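Local coordinates for protein fatty acid amide hydrolase (Candida albicans, PDB 6KVR) that probably hydrolyses monocarboxylic acid amides to the carboxylate and ammonium, as a member of the amidase (amidase signature) family, at residues A[60-64]-A[65-69]; A[385-388]-A[389-393]; A[425-428]-A[429-432]; A[529-533]-A[534-538]. One frame throughout, in Å; residues are numbered along the deposited sequence.

Contact 1 of 4, residues A[60-64]-A[65-69]; sequences DQFNA and VDYLY
Asn63 OD1 accepts the backbone N-H of Asp66, with OD1 to N at 2.8 Å and a nearly straight N-H...O angle of 166°. The donor sits well above the plane of the side-chain amide, not on a lone pair. Asn63 CG lies anti to its own backbone N (chi1 178°), which swings OD1 round to the first turn of the helix. The amide carbon CG of Asn63 also packs on Asp66 CB at 3.6 Å, and the two side chains cross at about a right angle. This is an N-cap: Asn63 directly precedes helix 64-70. The same residue gives its carbonyl to the helix, Tyr67 N to Asn63 O at 3.2 Å. Leu68 N to Ala64 O, 3.0 Å, is the next i to i+4 bond of the helix. Phe62, the residue before Asn63, meets Tyr67 with its ring. Its CZ comes over one face of the tyrosine ring and lies 3.4 Å from Tyr67 CG. The ring planes are turned 59° to each other, an oblique pair. Just upstream, Gln61 has a positive phi and closes helix 54-59 with a Schellman motif. Ala64, Val65 and Leu68 rest on Tyr243 of helix 235-243, and Tyr67 touches Phe117 of helix 100-118.

Contact 2 of 4, residues A[385-388]-A[389-393]; sequences TKLA and YETVH
Lys386 and Glu390 run obliquely across each other, one turn apart on helix 385-397. The lysine is fully extended, and its CE lies 3.3 Å from Glu390 OE1. The charged ends are farther apart: Lys386 NZ to Glu390 OE1 is 4.5 Å, too far for a salt bridge. Leu387 and Thr391 also approach obliquely. With OG1 beside its own backbone N (chi1 -58°), the threonine hydroxyl turns back along the helix and donates to Leu387 O at 2.8 Å. Thr391 N donates to the same oxygen, also at 2.8 Å, from the opposite face of the carbonyl plane. A similar double grip holds Tyr389 O, which accepts from His393 N and ND1, again from opposite faces, ND1 at 2.9 Å with an N-H...O angle of 130°. Tyr389 CZ lies over the centre of one face of the His393 imidazole. Ala388 and Thr391 face helix 434-457, while Val392 and His393 pack on helix 482-490. The Val392 side chain is about 7 Å from that of Gly255, a predicted substrate-binding residue, so this helix face probably lies near the substrate site. The Thr391 hydroxyl is satisfied within its own helix although the residue is buried. The ND1 bond implies a proton on that nitrogen and limits rotation of the imidazole.

Contact 3 of 4, residues A[425-428]-A[429-432]; sequences YGEG and AKHY
Glu427 and Lys430 lie side by side and point the same way, at the two ends of a type II' beta turn. The turn is closed by Lys430 N donating to Glu427 O at 3.0 Å, with an N-H...O angle of 166°. At the far end of the side chains, Lys430 NZ forms a salt bridge to Glu427 OE1 at 3.0 Å, meeting that oxygen on its syn side, about 30° out of the carboxylate plane. A second bond, from NZ to Glu427 OE2, is weak and doubtful. The lysine places CG anti to its backbone N (chi1 159°) and stays extended, which carries NZ out to the carboxylate. Nearer the backbone, Glu427 CB packs against Lys430 CB at 3.9 Å. Gly428 takes the first corner of the turn with positive phi. A water lies 2.8 Å from Gly428 O and 2.6 Å from Lys430 O and can bridge the two carbonyls. Beyond the turn, His431 NE2 is hydrogen-bonded to Ala435 N of the second subunit, and Tyr432 packs on Val434 of that subunit. This loop between helices 417-423 and 434-457 therefore reaches the dimer interface. The ion pair ties the ends of the turn together, and the lysine charge would tend to keep Glu427 ionised.

Contact 4 of 4, residues A[529-533]-A[534-538]; sequences ENYDP and SQFVG
The loop between helix 522-529 and strand 540-546 makes a tight bend here, with the Asp532 side chain gripping the next residue but one. Asp532 OD1 accepts two bonds from Ser534, from N at 2.9 Å and from OG at 2.9 Å. Both donors come from the same face of the carboxylate plane, and N is on the anti side of OD1. The serine hydroxyl sits between its backbone N and carbonyl carbon (chi1 66°), which turns OG back toward the aspartate. Gln535 N donates to Asp532 O at 3.0 Å, from above the carbonyl plane. The OD1 bond from Ser534 N makes an Asx turn, and the bond from Gln535 N to Asp532 O closes a beta turn that starts at the same residue. Phe536 packs its ring back against the chain before the bend. Its ring edge faces two backbone oxygens: CD2 is 3.2 Å from Asp532 O, and CE2 is 3.5 Å from Asn530 O. The ring of Tyr531 runs nearly parallel to that of Phe536, planes 10° apart, but displaced, with centroids 5.7 Å apart, so little of one ring lies over the other. Phe536 also stacks on His474, and the Tyr531 hydroxyl is hydrogen-bonded to Asp508 O.

The four contacts follow one another along the chain and form two touching pairs. Contacts 1 and 4 have centres about 17 Å apart. Gln61 joins them, since its side-chain amide probably bonds Ser534 O and Val537 N. The link between helices 54-59 and 64-70 is thereby tied to the loop that leads into strand 540-546 of the mixed sheet. Contacts 2 and 3 have centres about 14 Å apart and meet where the rings of His393 and Tyr425 pack edge-to-face. Contacts 1 and 2 lie on opposite sides of the chain's centre, about 38 Å apart between centres. Contact 2 lies nearest the predicted substrate site, while contact 3 extends to the second subunit.

Contact 1 of 4, residues A[60-64]-A[65-69]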
loop_
_atom_site.group_PDB
_atom_site.type_symbol
_atom_site.label_atom_id
_atom_site.label_comp_id
_atom_site.label_asym_id
_atom_site.label_seq_id
_atom_site.Cartn_x
_atom_site.Cartn_y
_atom_site.Cartn_z
ATOM N N ASP A 60 -3.857 13.788 44.650
ATOM C CA ASP A 60 -2.984 14.923 44.884
ATOM C C ASP A 60 -2.288 15.429 43.630
ATOM O O ASP A 60 -1.516 16.392 43.719
ATOM C CB ASP A 60 -1.938 14.526 45.917
ATOM C CG ASP A 60 -2.386 14.821 47.330
ATOM O OD1 ASP A 60 -1.559 15.322 48.122
ATOM O OD2 ASP A 60 -3.575 14.565 47.639
ATOM N N GLN A 61 -2.522 14.807 42.472
ATOM C CA GLN A 61 -1.818 15.184 41.245
ATOM C C GLN A 61 -0.309 15.084 41.453
ATOM O O GLN A 61 0.452 15.957 41.044
ATOM C CB GLN A 61 -2.219 16.587 40.782
ATOM C CG GLN A 61 -3.722 16.727 40.600
ATOM C CD GLN A 61 -4.145 18.059 39.996
ATOM O OE1 GLN A 61 -3.827 18.371 38.842
ATOM N NE2 GLN A 61 -4.885 18.850 40.777
ATOM N N PHE A 62 0.111 14.028 42.146
ATOM C CA PHE A 62 1.519 13.782 42.425
ATOM C C PHE A 62 2.327 13.750 41.127
ATOM O O PHE A 62 1.926 13.110 40.153
ATOM C CB PHE A 62 1.627 12.451 43.187
ATOM C CG PHE A 62 2.992 12.159 43.748
ATOM C CD1 PHE A 62 3.407 12.730 44.936
ATOM C CD2 PHE A 62 3.847 11.277 43.100
ATOM C CE1 PHE A 62 4.662 12.442 45.464
ATOM C CE2 PHE A 62 5.099 10.992 43.616
ATOM C CZ PHE A 62 5.508 11.576 44.803
ATOM N N ASN A 63 3.457 14.474 41.105
ATOM C CA ASN A 63 4.383 14.460 39.968
ATOM C C ASN A 63 5.468 13.436 40.285
ATOM O O ASN A 63 6.434 13.745 40.988
ATOM C CB ASN A 63 4.964 15.854 39.718
ATOM C CG ASN A 63 5.978 15.892 38.565
ATOM O OD1 ASN A 63 6.579 14.879 38.195
ATOM N ND2 ASN A 63 6.178 17.081 38.005
ATOM N N ALA A 64 5.311 12.211 39.763
ATOM C CA ALA A 64 6.260 11.156 40.105
ATOM C C ALA A 64 7.645 11.428 39.532
ATOM O O ALA A 64 8.648 11.037 40.135
ATOM C CB ALA A 64 5.747 9.794 39.633
ATOM N N VAL A 65 7.731 12.102 38.387
ATOM C CA VAL A 65 9.043 12.384 37.798
ATOM C C VAL A 65 9.840 13.331 38.693
ATOM O O VAL A 65 11.046 13.150 38.903
ATOM C CB VAL A 65 8.873 12.950 36.377
ATOM C CG1 VAL A 65 10.216 13.431 35.815
ATOM C CG2 VAL A 65 8.240 11.897 35.469
ATOM N N ASP A 66 9.177 14.355 39.239
ATOM C CA ASP A 66 9.853 15.267 40.152
ATOM C C ASP A 66 10.358 14.537 41.387
ATOM O O ASP A 66 11.500 14.744 41.818
ATOM C CB ASP A 66 8.908 16.390 40.554
ATOM C CG ASP A 66 9.646 17.631 40.963
ATOM O OD1 ASP A 66 10.367 18.192 40.109
ATOM O OD2 ASP A 66 9.545 18.020 42.149
ATOM N N TYR A 67 9.522 13.668 41.956
ATOM C CA TYR A 67 9.891 12.897 43.141
ATOM C C TYR A 67 11.110 12.009 42.900
ATOM O O TYR A 67 11.961 11.856 43.786
ATOM C CB TYR A 67 8.705 12.043 43.574
ATOM C CG TYR A 67 8.855 11.403 44.937
ATOM C CD1 TYR A 67 8.785 12.162 46.099
ATOM C CD2 TYR A 67 9.051 10.033 45.059
ATOM C CE1 TYR A 67 8.905 11.571 47.340
ATOM C CE2 TYR A 67 9.172 9.435 46.287
ATOM C CZ TYR A 67 9.104 10.206 47.422
ATOM O OH TYR A 67 9.237 9.598 48.642
ATOM N N LEU A 68 11.187 11.379 41.726
ATOM C CA LEU A 68 12.310 10.504 41.413
ATOM C C LEU A 68 13.638 11.238 41.570
ATOM O O LEU A 68 14.595 10.714 42.158
ATOM C CB LEU A 68 12.162 9.979 39.984
ATOM C CG LEU A 68 13.439 9.487 39.305
ATOM C CD1 LEU A 68 13.931 8.192 39.948
ATOM C CD2 LEU A 68 13.217 9.330 37.798
ATOM N N TYR A 69 13.704 12.462 41.045
ATOM C CA TYR A 69 14.935 13.229 41.095
ATOM C C TYR A 69 15.155 13.854 42.472
ATOM O O TYR A 69 16.268 13.809 43.003
ATOM C CB TYR A 69 14.898 14.293 40.007
ATOM C CG TYR A 69 15.133 13.728 38.625
ATOM C CD1 TYR A 69 16.423 13.512 38.158
ATOM C CD2 TYR A 69 14.070 13.401 37.791
ATOM C CE1 TYR A 69 16.648 13.002 36.900
ATOM C CE2 TYR A 69 14.290 12.897 36.522
ATOM C CZ TYR A 69 15.578 12.694 36.085
ATOM O OH TYR A 69 15.821 12.178 34.826
#

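Contact 2 of 4, residues A[385-388]-A[389-393]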
loop_
_atom_site.group_PDB
_atom_site.type_symbol
_atom_site.label_atom_id
_atom_site.label_comp_id
_atom_site.label_asym_id
_atom_site.label_seq_id
_atom_site.Cartn_x
_atom_site.Cartn_y
_atom_site.Cartn_z
ATOM N N THR A 385 -12.138 18.676 7.442
ATOM C CA THR A 385 -11.853 17.901 8.650
ATOM C C THR A 385 -13.093 17.172 9.167
ATOM O O THR A 385 -12.977 16.083 9.729
ATOM C CB THR A 385 -11.264 18.792 9.753
ATOM O OG1 THR A 385 -12.111 19.920 9.978
ATOM C CG2 THR A 385 -9.849 19.280 9.372
ATOM N N LYS A 386 -14.281 17.737 8.972
ATOM C CA LYS A 386 -15.497 17.037 9.365
ATOM C C LYS A 386 -15.706 15.776 8.531
ATOM O O LYS A 386 -16.025 14.713 9.073
ATOM C CB LYS A 386 -16.706 17.967 9.252
ATOM C CG LYS A 386 -18.024 17.303 9.641
ATOM C CD LYS A 386 -19.135 18.331 9.757
ATOM C CE LYS A 386 -20.497 17.659 9.890
ATOM N NZ LYS A 386 -21.604 18.655 10.013
ATOM N N LEU A 387 -15.538 15.869 7.206
ATOM C CA LEU A 387 -15.630 14.662 6.393
ATOM C C LEU A 387 -14.548 13.655 6.783
ATOM O O LEU A 387 -14.810 12.447 6.853
ATOM C CB LEU A 387 -15.537 15.021 4.910
ATOM C CG LEU A 387 -15.703 13.881 3.901
ATOM C CD1 LEU A 387 -17.101 13.274 3.993
ATOM C CD2 LEU A 387 -15.409 14.388 2.483
ATOM N N ALA A 388 -13.320 14.133 7.033
ATOM C CA ALA A 388 -12.248 13.221 7.410
ATOM C C ALA A 388 -12.580 12.506 8.713
ATOM O O ALA A 388 -12.424 11.284 8.813
ATOM C CB ALA A 388 -10.919 13.968 7.527
ATOM N N TYR A 389 -13.099 13.242 9.698
ATOM C CA TYR A 389 -13.421 12.651 10.996
ATOM C C TYR A 389 -14.514 11.602 10.865
ATOM O O TYR A 389 -14.386 10.490 11.390
ATOM C CB TYR A 389 -13.843 13.744 11.978
ATOM C CG TYR A 389 -14.244 13.223 13.341
ATOM C CD1 TYR A 389 -13.284 12.923 14.304
ATOM C CD2 TYR A 389 -15.588 13.027 13.671
ATOM C CE1 TYR A 389 -13.648 12.462 15.568
ATOM C CE2 TYR A 389 -15.962 12.553 14.940
ATOM C CZ TYR A 389 -14.989 12.269 15.879
ATOM O OH TYR A 389 -15.350 11.787 17.133
ATOM N N GLU A 390 -15.586 11.933 10.138
ATOM C CA GLU A 390 -16.699 11.006 9.969
ATOM C C GLU A 390 -16.292 9.788 9.158
ATOM O O GLU A 390 -16.698 8.662 9.470
ATOM C CB GLU A 390 -17.881 11.699 9.279
ATOM C CG GLU A 390 -18.765 12.486 10.232
ATOM C CD GLU A 390 -19.560 13.587 9.539
ATOM O OE1 GLU A 390 -20.135 14.440 10.252
ATOM O OE2 GLU A 390 -19.635 13.588 8.286
ATOM N N THR A 391 -15.506 9.989 8.096
ATOM C CA THR A 391 -15.122 8.849 7.274
ATOM C C THR A 391 -14.251 7.881 8.061
ATOM O O THR A 391 -14.472 6.666 8.027
ATOM C CB THR A 391 -14.399 9.311 6.003
ATOM O OG1 THR A 391 -15.250 10.192 5.265
ATOM C CG2 THR A 391 -14.055 8.098 5.124
ATOM N N VAL A 392 -13.259 8.395 8.792
ATOM C CA VAL A 392 -12.369 7.465 9.470
ATOM C C VAL A 392 -13.092 6.769 10.618
ATOM O O VAL A 392 -12.876 5.577 10.866
ATOM C CB VAL A 392 -11.079 8.170 9.934
ATOM C CG1 VAL A 392 -11.279 8.976 11.237
ATOM C CG2 VAL A 392 -9.948 7.123 10.064
ATOM N N HIS A 393 -14.017 7.457 11.284
ATOM C CA HIS A 393 -14.729 6.788 12.367
ATOM C C HIS A 393 -15.730 5.766 11.842
ATOM O O HIS A 393 -15.995 4.773 12.525
ATOM C CB HIS A 393 -15.387 7.807 13.296
ATOM C CG HIS A 393 -14.409 8.432 14.246
ATOM N ND1 HIS A 393 -13.339 9.189 13.817
ATOM C CD2 HIS A 393 -14.255 8.292 15.583
ATOM C CE1 HIS A 393 -12.606 9.546 14.858
ATOM N NE2 HIS A 393 -13.141 9.013 15.943
#

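Contact 3 of 4, residues A[425-428]-A[429-432]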
loop_
_atom_site.group_PDB
_atom_site.type_symbol
_atom_site.label_atom_id
_atom_site.label_comp_id
_atom_site.label_asym_id
_atom_site.label_seq_id
_atom_site.Cartn_x
_atom_site.Cartn_y
_atom_site.Cartn_z
ATOM N N TYR A 425 -18.810 4.479 17.579
ATOM C CA TYR A 425 -18.124 5.555 16.853
ATOM C C TYR A 425 -18.788 5.938 15.532
ATOM O O TYR A 425 -18.987 7.131 15.251
ATOM C CB TYR A 425 -16.681 5.163 16.583
ATOM C CG TYR A 425 -15.767 5.934 17.464
ATOM C CD1 TYR A 425 -16.203 7.114 18.050
ATOM C CD2 TYR A 425 -14.480 5.489 17.732
ATOM C CE1 TYR A 425 -15.380 7.848 18.874
ATOM C CE2 TYR A 425 -13.650 6.209 18.568
ATOM C CZ TYR A 425 -14.110 7.387 19.142
ATOM O OH TYR A 425 -13.283 8.122 19.967
ATOM N N GLY A 426 -19.025 4.985 14.654
ATOM C CA GLY A 426 -19.415 5.442 13.317
ATOM C C GLY A 426 -20.902 5.199 13.135
ATOM O O GLY A 426 -21.737 5.931 13.681
ATOM N N GLU A 427 -21.247 4.133 12.419
ATOM C CA GLU A 427 -22.587 3.573 12.486
ATOM C C GLU A 427 -22.634 2.333 13.379
ATOM O O GLU A 427 -23.521 1.488 13.223
ATOM C CB GLU A 427 -23.108 3.271 11.076
ATOM C CG GLU A 427 -23.138 4.510 10.152
ATOM C CD GLU A 427 -23.860 4.264 8.826
ATOM O OE1 GLU A 427 -25.059 3.920 8.848
ATOM O OE2 GLU A 427 -23.236 4.435 7.751
ATOM N N GLY A 428 -21.684 2.209 14.313
ATOM C CA GLY A 428 -21.656 1.132 15.286
ATOM C C GLY A 428 -21.854 -0.263 14.724
ATOM O O GLY A 428 -21.027 -0.756 13.946
ATOM N N ALA A 429 -22.955 -0.915 15.109
ATOM C CA ALA A 429 -23.161 -2.306 14.735
ATOM C C ALA A 429 -23.700 -2.483 13.319
ATOM O O ALA A 429 -24.013 -3.616 12.937
ATOM C CB ALA A 429 -24.106 -2.991 15.729
ATOM N N LYS A 430 -23.833 -1.420 12.532
ATOM C CA LYS A 430 -24.254 -1.597 11.147
ATOM C C LYS A 430 -23.101 -2.205 10.348
ATOM O O LYS A 430 -21.980 -1.682 10.354
ATOM C CB LYS A 430 -24.689 -0.275 10.531
ATOM C CG LYS A 430 -24.648 -0.308 9.012
ATOM C CD LYS A 430 -25.220 0.961 8.400
ATOM C CE LYS A 430 -24.871 1.031 6.918
ATOM N NZ LYS A 430 -25.022 2.386 6.327
ATOM N N HIS A 431 -23.363 -3.331 9.697
ATOM C CA HIS A 431 -22.340 -4.065 8.961
ATOM C C HIS A 431 -22.412 -3.634 7.497
ATOM O O HIS A 431 -23.356 -3.981 6.787
ATOM C CB HIS A 431 -22.550 -5.568 9.135
ATOM C CG HIS A 431 -21.357 -6.406 8.782
ATOM N ND1 HIS A 431 -21.261 -7.742 9.124
ATOM C CD2 HIS A 431 -20.223 -6.111 8.104
ATOM C CE1 HIS A 431 -20.115 -8.228 8.678
ATOM N NE2 HIS A 431 -19.468 -7.261 8.049
ATOM N N TYR A 432 -21.423 -2.866 7.057
ATOM C CA TYR A 432 -21.387 -2.346 5.696
ATOM C C TYR A 432 -21.239 -3.469 4.671
ATOM O O TYR A 432 -20.632 -4.511 4.936
ATOM C CB TYR A 432 -20.208 -1.385 5.543
ATOM C CG TYR A 432 -20.455 0.038 5.999
ATOM C CD1 TYR A 432 -20.958 0.314 7.257
ATOM C CD2 TYR A 432 -20.138 1.109 5.170
ATOM C CE1 TYR A 432 -21.173 1.620 7.670
ATOM C CE2 TYR A 432 -20.334 2.416 5.575
ATOM C CZ TYR A 432 -20.858 2.666 6.823
ATOM O OH TYR A 432 -21.063 3.971 7.215
HETATM O O HOH W 1 -20.886 0.400 11.425
#

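Contact 4 of 4, residues A[529-533]-A[534-538]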
loop_
_atom_site.group_PDB
_atom_site.type_symbol
_atom_site.label_atom_id
_atom_site.label_comp_id
_atom_site.label_asym_id
_atom_site.label_seq_id
_atom_site.Cartn_x
_atom_site.Cartn_y
_atom_site.Cartn_z
ATOM N N GLU A 529 -15.934 21.462 28.322
ATOM C CA GLU A 529 -16.417 21.705 29.680
ATOM C C GLU A 529 -15.686 20.857 30.715
ATOM O O GLU A 529 -15.836 21.109 31.910
ATOM C CB GLU A 529 -17.936 21.495 29.745
ATOM C CG GLU A 529 -18.707 22.719 29.207
ATOM C CD GLU A 529 -20.233 22.583 29.231
ATOM O OE1 GLU A 529 -20.776 21.468 29.463
ATOM O OE2 GLU A 529 -20.900 23.621 28.998
ATOM N N ASN A 530 -14.857 19.902 30.289
ATOM C CA ASN A 530 -14.004 19.171 31.219
ATOM C C ASN A 530 -12.745 19.937 31.609
ATOM O O ASN A 530 -12.080 19.548 32.572
ATOM C CB ASN A 530 -13.584 17.832 30.615
ATOM C CG ASN A 530 -14.660 16.792 30.734
ATOM O OD1 ASN A 530 -15.575 16.944 31.529
ATOM N ND2 ASN A 530 -14.583 15.753 29.925
ATOM N N TYR A 531 -12.370 20.990 30.884
ATOM C CA TYR A 531 -11.122 21.653 31.230
ATOM C C TYR A 531 -11.298 22.460 32.513
ATOM O O TYR A 531 -12.226 23.260 32.635
ATOM C CB TYR A 531 -10.614 22.558 30.103
ATOM C CG TYR A 531 -9.300 23.192 30.526
ATOM C CD1 TYR A 531 -8.132 22.434 30.571
ATOM C CD2 TYR A 531 -9.247 24.510 30.993
ATOM C CE1 TYR A 531 -6.935 22.978 31.022
ATOM C CE2 TYR A 531 -8.049 25.063 31.446
ATOM C CZ TYR A 531 -6.904 24.290 31.457
ATOM O OH TYR A 531 -5.718 24.814 31.880
ATOM N N ASP A 532 -10.394 22.256 33.455
ATOM C CA ASP A 532 -10.360 22.930 34.749
ATOM C C ASP A 532 -8.899 23.195 35.075
ATOM O O ASP A 532 -8.140 22.237 35.258
ATOM C CB ASP A 532 -11.015 22.069 35.832
ATOM C CG ASP A 532 -10.991 22.718 37.228
ATOM O OD1 ASP A 532 -10.112 23.563 37.536
ATOM O OD2 ASP A 532 -11.851 22.327 38.051
ATOM N N PRO A 533 -8.478 24.465 35.168
ATOM C CA PRO A 533 -7.056 24.767 35.431
ATOM C C PRO A 533 -6.471 24.058 36.645
ATOM O O PRO A 533 -5.316 23.621 36.596
ATOM C CB PRO A 533 -7.051 26.292 35.634
ATOM C CG PRO A 533 -8.321 26.781 35.073
ATOM C CD PRO A 533 -9.316 25.676 35.172
ATOM N N SER A 534 -7.234 23.924 37.732
ATOM C CA SER A 534 -6.677 23.359 38.957
ATOM C C SER A 534 -6.564 21.838 38.918
ATOM O O SER A 534 -5.932 21.261 39.806
ATOM C CB SER A 534 -7.515 23.790 40.173
ATOM O OG SER A 534 -8.831 23.241 40.138
ATOM N N GLN A 535 -7.122 21.183 37.902
ATOM C CA GLN A 535 -7.188 19.724 37.849
ATOM C C GLN A 535 -6.282 19.124 36.767
ATOM O O GLN A 535 -6.387 17.926 36.468
ATOM C CB GLN A 535 -8.641 19.291 37.625
ATOM C CG GLN A 535 -9.549 19.420 38.849
ATOM C CD GLN A 535 -9.130 18.513 39.999
ATOM O OE1 GLN A 535 -8.515 18.959 40.978
ATOM N NE2 GLN A 535 -9.476 17.232 39.892
ATOM N N PHE A 536 -5.403 19.923 36.167
ATOM C CA PHE A 536 -4.505 19.428 35.132
ATOM C C PHE A 536 -3.093 19.973 35.334
ATOM O O PHE A 536 -2.365 20.180 34.360
ATOM C CB PHE A 536 -5.007 19.798 33.722
ATOM C CG PHE A 536 -6.268 19.080 33.297
ATOM C CD1 PHE A 536 -6.205 17.816 32.722
ATOM C CD2 PHE A 536 -7.512 19.679 33.450
ATOM C CE1 PHE A 536 -7.359 17.151 32.326
ATOM C CE2 PHE A 536 -8.677 19.021 33.059
ATOM C CZ PHE A 536 -8.602 17.756 32.490
ATOM N N VAL A 537 -2.689 20.178 36.594
ATOM C CA VAL A 537 -1.516 20.997 36.909
ATOM C C VAL A 537 -0.240 20.409 36.319
ATOM O O VAL A 537 0.105 19.246 36.569
ATOM C CB VAL A 537 -1.359 21.140 38.431
ATOM C CG1 VAL A 537 -0.130 21.987 38.740
ATOM C CG2 VAL A 537 -2.630 21.715 39.082
ATOM N N GLY A 538 0.506 21.239 35.583
ATOM C CA GLY A 538 1.860 20.895 35.216
ATOM C C GLY A 538 1.991 19.828 34.153
ATOM O O GLY A 538 3.108 19.338 33.928
#